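Local coordinates for protein nicotinate phosphoribosyltransferase (Porphyromonas gingivalis, PDB 2IM5) that probably catalyses the ATP-assisted conversion of nicotinate and phosphoribosyl diphosphate to nicotinate mononucleotide, a step on the pathway to NAD, at residues L105-Q110 with I347-W352; G52-M57 with T121-V126. All coordinates share one frame; numbering follows the deposited sequence.

Contact 1 (L105-Q110 with I347-W352); sequences LDIRAQ and IVMKLW
I107 and A109 on strand 105-110 meet M349 on segment 347-352 of strand 347-355, although no backbone hydrogen bond links the two segments. They run in the same general direction, their axes inclined by 38° and 8.7 Å apart at the closest. I107 lies level with M349, and A109 with L351. This is the spacing of next-but-one neighbours in a twisted sheet, and it illustrates how a long side chain can connect strands that are not adjacent.

M349 does the reaching. Its CG stands anti to the backbone N (chi1 -162°) and the chain beyond is extended, which carries the terminal methyl across to the other strand. There M349 CE sits 3.9 Å from I107 CG2, and the two side chains meet at about a right angle. The same M349 CE lies 4.0 Å from A109 CB. One methyl thus rests against two residues, with R108 between them pointing away. M349 CE is also 3.9 Å from I107 O, a van der Waals approach and not a bond.

The opposite face of strand 105-110 is polar. R108 holds D106 side-on in a salt bridge, with R108 NE 3.2 Å from D106 OD1 and R108 NH2 3.3 Å from D106 OD2. Both oxygens offer their syn lone pairs; D106 OD2 lies in the guanidinium plane, whereas D106 OD1 is tilted from it by 22°. Because R33 comes close to R108, the carboxylate probably eases the crowding of positive charge.

Strand 29-36 runs between the two segments, antiparallel to both, and I107 and A109 bond to its F34 and F32 through the backbone. Strand 95-99 flanks 105-110 on its other edge, while helix 120-134 packs over the apolar face, touching I107 through I127 and M349 through E120 and I123.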
loop_
_atom_site.group_PDB
_atom_site.type_symbol
_atom_site.label_atom_id
_atom_site.label_comp_id
_atom_site.label_asym_id
_atom_site.label_seq_id
_atom_site.Cartn_x
_atom_site.Cartn_y
_atom_site.Cartn_z
ATOM N N LEU A 105 10.286 -14.134 13.434
ATOM C CA LEU A 105 8.887 -13.833 13.706
ATOM C C LEU A 105 8.027 -14.253 12.518
ATOM O O LEU A 105 8.274 -13.833 11.392
ATOM C CB LEU A 105 8.713 -12.335 13.975
ATOM C CG LEU A 105 7.298 -11.833 14.276
ATOM C CD1 LEU A 105 6.717 -12.564 15.477
ATOM C CD2 LEU A 105 7.350 -10.338 14.535
ATOM N N ASP A 106 7.028 -15.088 12.782
ATOM C CA ASP A 106 6.119 -15.573 11.745
ATOM C C ASP A 106 4.681 -15.199 12.091
ATOM O O ASP A 106 4.203 -15.497 13.192
ATOM C CB ASP A 106 6.227 -17.097 11.619
ATOM C CG ASP A 106 5.357 -17.663 10.502
ATOM O OD1 ASP A 106 4.109 -17.603 10.614
ATOM O OD2 ASP A 106 5.922 -18.172 9.504
ATOM N N ILE A 107 3.993 -14.549 11.157
ATOM C CA ILE A 107 2.609 -14.152 11.381
ATOM C C ILE A 107 1.755 -14.429 10.151
ATOM O O ILE A 107 2.115 -14.064 9.027
ATOM C CB ILE A 107 2.499 -12.660 11.718
ATOM C CG1 ILE A 107 3.389 -12.330 12.915
ATOM C CG2 ILE A 107 1.051 -12.311 12.044
ATOM C CD1 ILE A 107 3.482 -10.865 13.200
ATOM N N ARG A 108 0.618 -15.075 10.365
ATOM C CA ARG A 108 -0.274 -15.394 9.262
ATOM C C ARG A 108 -1.720 -15.074 9.590
ATOM O O ARG A 108 -2.221 -15.432 10.658
ATOM C CB ARG A 108 -0.148 -16.874 8.899
ATOM C CG ARG A 108 1.298 -17.296 8.752
ATOM C CD ARG A 108 1.457 -18.648 8.115
ATOM N NE ARG A 108 2.877 -18.952 7.975
ATOM C CZ ARG A 108 3.368 -19.950 7.251
ATOM N NH1 ARG A 108 2.554 -20.759 6.583
ATOM N NH2 ARG A 108 4.681 -20.138 7.195
ATOM N N ALA A 109 -2.370 -14.372 8.665
ATOM C CA ALA A 109 -3.771 -14.010 8.795
ATOM C C ALA A 109 -4.470 -14.771 7.676
ATOM O O ALA A 109 -4.190 -14.553 6.497
ATOM C CB ALA A 109 -3.953 -12.511 8.612
ATOM N N GLN A 110 -5.359 -15.682 8.045
ATOM C CA GLN A 110 -6.067 -16.474 7.053
ATOM C C GLN A 110 -7.564 -16.456 7.318
ATOM O O GLN A 110 -7.998 -16.512 8.461
ATOM C CB GLN A 110 -5.553 -17.913 7.061
ATOM C CG GLN A 110 -6.121 -18.750 5.945
ATOM C CD GLN A 110 -5.596 -20.172 5.944
ATOM O OE1 GLN A 110 -4.383 -20.406 5.856
ATOM N NE2 GLN A 110 -6.509 -21.135 6.033
ATOM N N ILE A 347 10.111 -4.864 6.888
ATOM C CA ILE A 347 9.030 -5.836 6.984
ATOM C C ILE A 347 7.867 -5.641 6.013
ATOM O O ILE A 347 7.545 -4.520 5.616
ATOM C CB ILE A 347 8.446 -5.836 8.410
ATOM C CG1 ILE A 347 8.046 -4.409 8.804
ATOM C CG2 ILE A 347 9.465 -6.397 9.392
ATOM C CD1 ILE A 347 7.394 -4.312 10.169
ATOM N N VAL A 348 7.234 -6.751 5.652
ATOM C CA VAL A 348 6.077 -6.739 4.767
ATOM C C VAL A 348 5.143 -7.865 5.186
ATOM O O VAL A 348 5.523 -8.745 5.960
ATOM C CB VAL A 348 6.466 -6.955 3.273
ATOM C CG1 VAL A 348 7.312 -5.803 2.780
ATOM C CG2 VAL A 348 7.220 -8.278 3.099
ATOM N N MET A 349 3.909 -7.813 4.698
ATOM C CA MET A 349 2.926 -8.854 4.977
ATOM C C MET A 349 2.153 -8.963 3.671
ATOM O O MET A 349 1.303 -8.118 3.369
ATOM C CB MET A 349 2.008 -8.456 6.143
ATOM C CG MET A 349 1.275 -9.646 6.750
ATOM S SD MET A 349 0.472 -9.328 8.323
ATOM C CE MET A 349 -0.236 -10.949 8.638
ATOM N N LYS A 350 2.469 -9.993 2.891
ATOM C CA LYS A 350 1.852 -10.176 1.588
ATOM C C LYS A 350 0.869 -11.324 1.434
ATOM O O LYS A 350 0.928 -12.317 2.165
ATOM C CB LYS A 350 2.946 -10.339 0.533
ATOM C CG LYS A 350 3.970 -9.216 0.511
ATOM C CD LYS A 350 3.301 -7.863 0.318
ATOM C CE LYS A 350 4.325 -6.738 0.251
ATOM N NZ LYS A 350 3.679 -5.396 0.243
ATOM N N LEU A 351 -0.028 -11.174 0.462
ATOM C CA LEU A 351 -0.999 -12.213 0.151
ATOM C C LEU A 351 -0.149 -13.332 -0.427
ATOM O O LEU A 351 0.481 -13.165 -1.469
ATOM C CB LEU A 351 -2.000 -11.720 -0.898
ATOM C CG LEU A 351 -3.049 -12.755 -1.317
ATOM C CD1 LEU A 351 -3.852 -13.183 -0.096
ATOM C CD2 LEU A 351 -3.960 -12.167 -2.394
ATOM N N TRP A 352 -0.125 -14.466 0.250
ATOM C CA TRP A 352 0.683 -15.598 -0.183
ATOM C C TRP A 352 -0.069 -16.618 -1.034
ATOM O O TRP A 352 0.513 -17.254 -1.910
ATOM C CB TRP A 352 1.277 -16.293 1.043
ATOM C CG TRP A 352 2.370 -17.248 0.698
ATOM C CD1 TRP A 352 2.275 -18.605 0.587
ATOM C CD2 TRP A 352 3.718 -16.908 0.368
ATOM N NE1 TRP A 352 3.490 -19.132 0.202
ATOM C CE2 TRP A 352 4.391 -18.111 0.062
ATOM C CE3 TRP A 352 4.425 -15.695 0.299
ATOM C CZ2 TRP A 352 5.739 -18.143 -0.309
ATOM C CZ3 TRP A 352 5.765 -15.722 -0.067
ATOM C CH2 TRP A 352 6.409 -16.942 -0.366
#

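Contact 2 (G52-M57 with T121-V126); sequences GEIRAM and TPILAV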
loop_
_atom_site.group_PDB
_atom_site.type_symbol
_atom_site.label_atom_id
_atom_site.label_comp_id
_atom_site.label_asym_id
_atom_site.label_seq_id
_atom_site.Cartn_x
_atom_site.Cartn_y
_atom_site.Cartn_z
ATOM N N GLY A 52 -0.928 -9.810 22.053
ATOM C CA GLY A 52 -1.738 -8.966 22.911
ATOM C C GLY A 52 -2.324 -7.782 22.161
ATOM O O GLY A 52 -3.485 -7.418 22.365
ATOM N N GLU A 53 -1.522 -7.176 21.295
ATOM C CA GLU A 53 -1.972 -6.038 20.503
ATOM C C GLU A 53 -3.036 -6.490 19.511
ATOM O O GLU A 53 -4.024 -5.791 19.276
ATOM C CB GLU A 53 -0.799 -5.427 19.742
ATOM C CG GLU A 53 0.210 -4.707 20.615
ATOM C CD GLU A 53 -0.401 -3.536 21.367
ATOM O OE1 GLU A 53 -1.208 -2.782 20.771
ATOM O OE2 GLU A 53 -0.068 -3.361 22.558
ATOM N N ILE A 54 -2.834 -7.667 18.928
ATOM C CA ILE A 54 -3.791 -8.192 17.969
ATOM C C ILE A 54 -5.122 -8.442 18.666
ATOM O O ILE A 54 -6.185 -8.127 18.124
ATOM C CB ILE A 54 -3.269 -9.493 17.319
ATOM C CG1 ILE A 54 -2.112 -9.160 16.374
ATOM C CG2 ILE A 54 -4.389 -10.192 16.567
ATOM C CD1 ILE A 54 -1.423 -10.370 15.795
ATOM N N ARG A 55 -5.067 -8.993 19.875
ATOM C CA ARG A 55 -6.297 -9.249 20.617
ATOM C C ARG A 55 -6.978 -7.936 21.002
ATOM O O ARG A 55 -8.206 -7.833 20.988
ATOM C CB ARG A 55 -6.007 -10.085 21.869
ATOM C CG ARG A 55 -5.696 -11.545 21.557
ATOM C CD ARG A 55 -5.685 -12.392 22.816
ATOM N NE ARG A 55 -4.401 -12.355 23.508
ATOM C CZ ARG A 55 -3.431 -13.249 23.337
ATOM N NH1 ARG A 55 -3.594 -14.261 22.493
ATOM N NH2 ARG A 55 -2.297 -13.131 24.014
ATOM N N ALA A 56 -6.178 -6.927 21.333
ATOM C CA ALA A 56 -6.725 -5.628 21.717
ATOM C C ALA A 56 -7.543 -5.008 20.586
ATOM O O ALA A 56 -8.522 -4.309 20.839
ATOM C CB ALA A 56 -5.601 -4.682 22.117
ATOM N N MET A 57 -7.148 -5.279 19.341
ATOM C CA MET A 57 -7.838 -4.720 18.183
ATOM C C MET A 57 -9.306 -5.146 18.058
ATOM O O MET A 57 -10.098 -4.491 17.367
ATOM C CB MET A 57 -7.061 -5.060 16.900
ATOM C CG MET A 57 -5.723 -4.318 16.775
ATOM S SD MET A 57 -4.726 -4.772 15.323
ATOM C CE MET A 57 -5.865 -4.341 14.021
ATOM N N THR A 121 -1.897 -3.612 7.189
ATOM C CA THR A 121 -1.337 -2.355 7.660
ATOM C C THR A 121 -1.290 -2.206 9.181
ATOM O O THR A 121 -0.256 -1.837 9.730
ATOM C CB THR A 121 -2.077 -1.147 7.026
ATOM O OG1 THR A 121 -1.813 -1.115 5.616
ATOM C CG2 THR A 121 -1.589 0.164 7.633
ATOM N N PRO A 122 -2.404 -2.488 9.882
ATOM C CA PRO A 122 -2.398 -2.362 11.342
ATOM C C PRO A 122 -1.336 -3.257 11.993
ATOM O O PRO A 122 -0.596 -2.816 12.876
ATOM C CB PRO A 122 -3.815 -2.780 11.728
ATOM C CG PRO A 122 -4.622 -2.386 10.529
ATOM C CD PRO A 122 -3.753 -2.824 9.390
ATOM N N ILE A 123 -1.256 -4.511 11.555
ATOM C CA ILE A 123 -0.273 -5.436 12.113
ATOM C C ILE A 123 1.163 -4.965 11.898
ATOM O O ILE A 123 1.982 -5.036 12.811
ATOM C CB ILE A 123 -0.448 -6.866 11.539
ATOM C CG1 ILE A 123 -1.735 -7.483 12.102
ATOM C CG2 ILE A 123 0.765 -7.736 11.892
ATOM C CD1 ILE A 123 -1.984 -8.927 11.673
ATOM N N LEU A 124 1.474 -4.480 10.700
ATOM C CA LEU A 124 2.823 -4.002 10.434
ATOM C C LEU A 124 3.131 -2.764 11.283
ATOM O O LEU A 124 4.231 -2.633 11.827
ATOM C CB LEU A 124 2.997 -3.686 8.943
ATOM C CG LEU A 124 3.059 -4.908 8.013
ATOM C CD1 LEU A 124 2.988 -4.452 6.567
ATOM C CD2 LEU A 124 4.330 -5.705 8.270
ATOM N N ALA A 125 2.158 -1.862 11.401
ATOM C CA ALA A 125 2.347 -0.647 12.191
ATOM C C ALA A 125 2.537 -1.015 13.659
ATOM O O ALA A 125 3.313 -0.382 14.365
ATOM C CB ALA A 125 1.147 0.276 12.041
ATOM N N VAL A 126 1.811 -2.035 14.111
ATOM C CA VAL A 126 1.911 -2.486 15.492
ATOM C C VAL A 126 3.283 -3.094 15.759
ATOM O O VAL A 126 3.916 -2.786 16.769
ATOM C CB VAL A 126 0.829 -3.531 15.816
ATOM C CG1 VAL A 126 1.186 -4.293 17.098
ATOM C CG2 VAL A 126 -0.508 -2.837 15.989
#
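E53 and I54 of helix 44-56, together with M57 of segment 52-57, meet V126, I123 and P122 of helix 120-134, and the two segments run in roughly opposing senses. M57 extends its chain as far as SD and then bends at chi3 (60°), which brings the terminal methyl against the proline ring. M57 CE is 3.4 Å from P122 CB, tighter than an ordinary carbon-carbon contact, and the side chains cross at about a right angle.

A second contact comes from V126, whose CG1 points anti to its backbone N (chi1 163°). That methyl lies 3.5 Å from E53 CB and 3.7 Å from E53 CG, so the aliphatic base of the glutamate does the packing. A bend at chi2 (-61°) turns the rest of E53 aside, and its OE1 accepts a hydrogen bond from the backbone N of I3.

To one side of these two points, toward the sheet, the isoleucines approach with their end methyls, I54 CD1 and I123 CD1, 4.4 Å apart, a looser meeting than the others. I54 also rests on V95 and V97 of strand 95-99.

No hydrogen bond joins the segments. Aliphatic groups, including the base of a glutamate, pack one helix beside another: helices layered on an antiparallel sheet, an alpha+beta arrangement, here in the N-terminal domain of the NAPRTase family.

How the contacts relate
The centres of contact 1 and contact 2 lie about 13 Å apart, on the same side of the chain's centre, and the two touch. Contact 1 belongs to the antiparallel sheet, contact 2 to the helices beside it, and helix 120-134 is common ground: L124 CD2 packs 3.9 Å from I347 CD1, and I123 CG2 3.9 Å from M349 SD. Along the chain the segments alternate, in the order 52-57, 105-110, 121-126, 347-352. The first three come from the N-terminal part of the enzyme. The fourth arrives from far downstream, yet its strand lies in the same sheet, beside strand 29-36, and packs on helix 120-134.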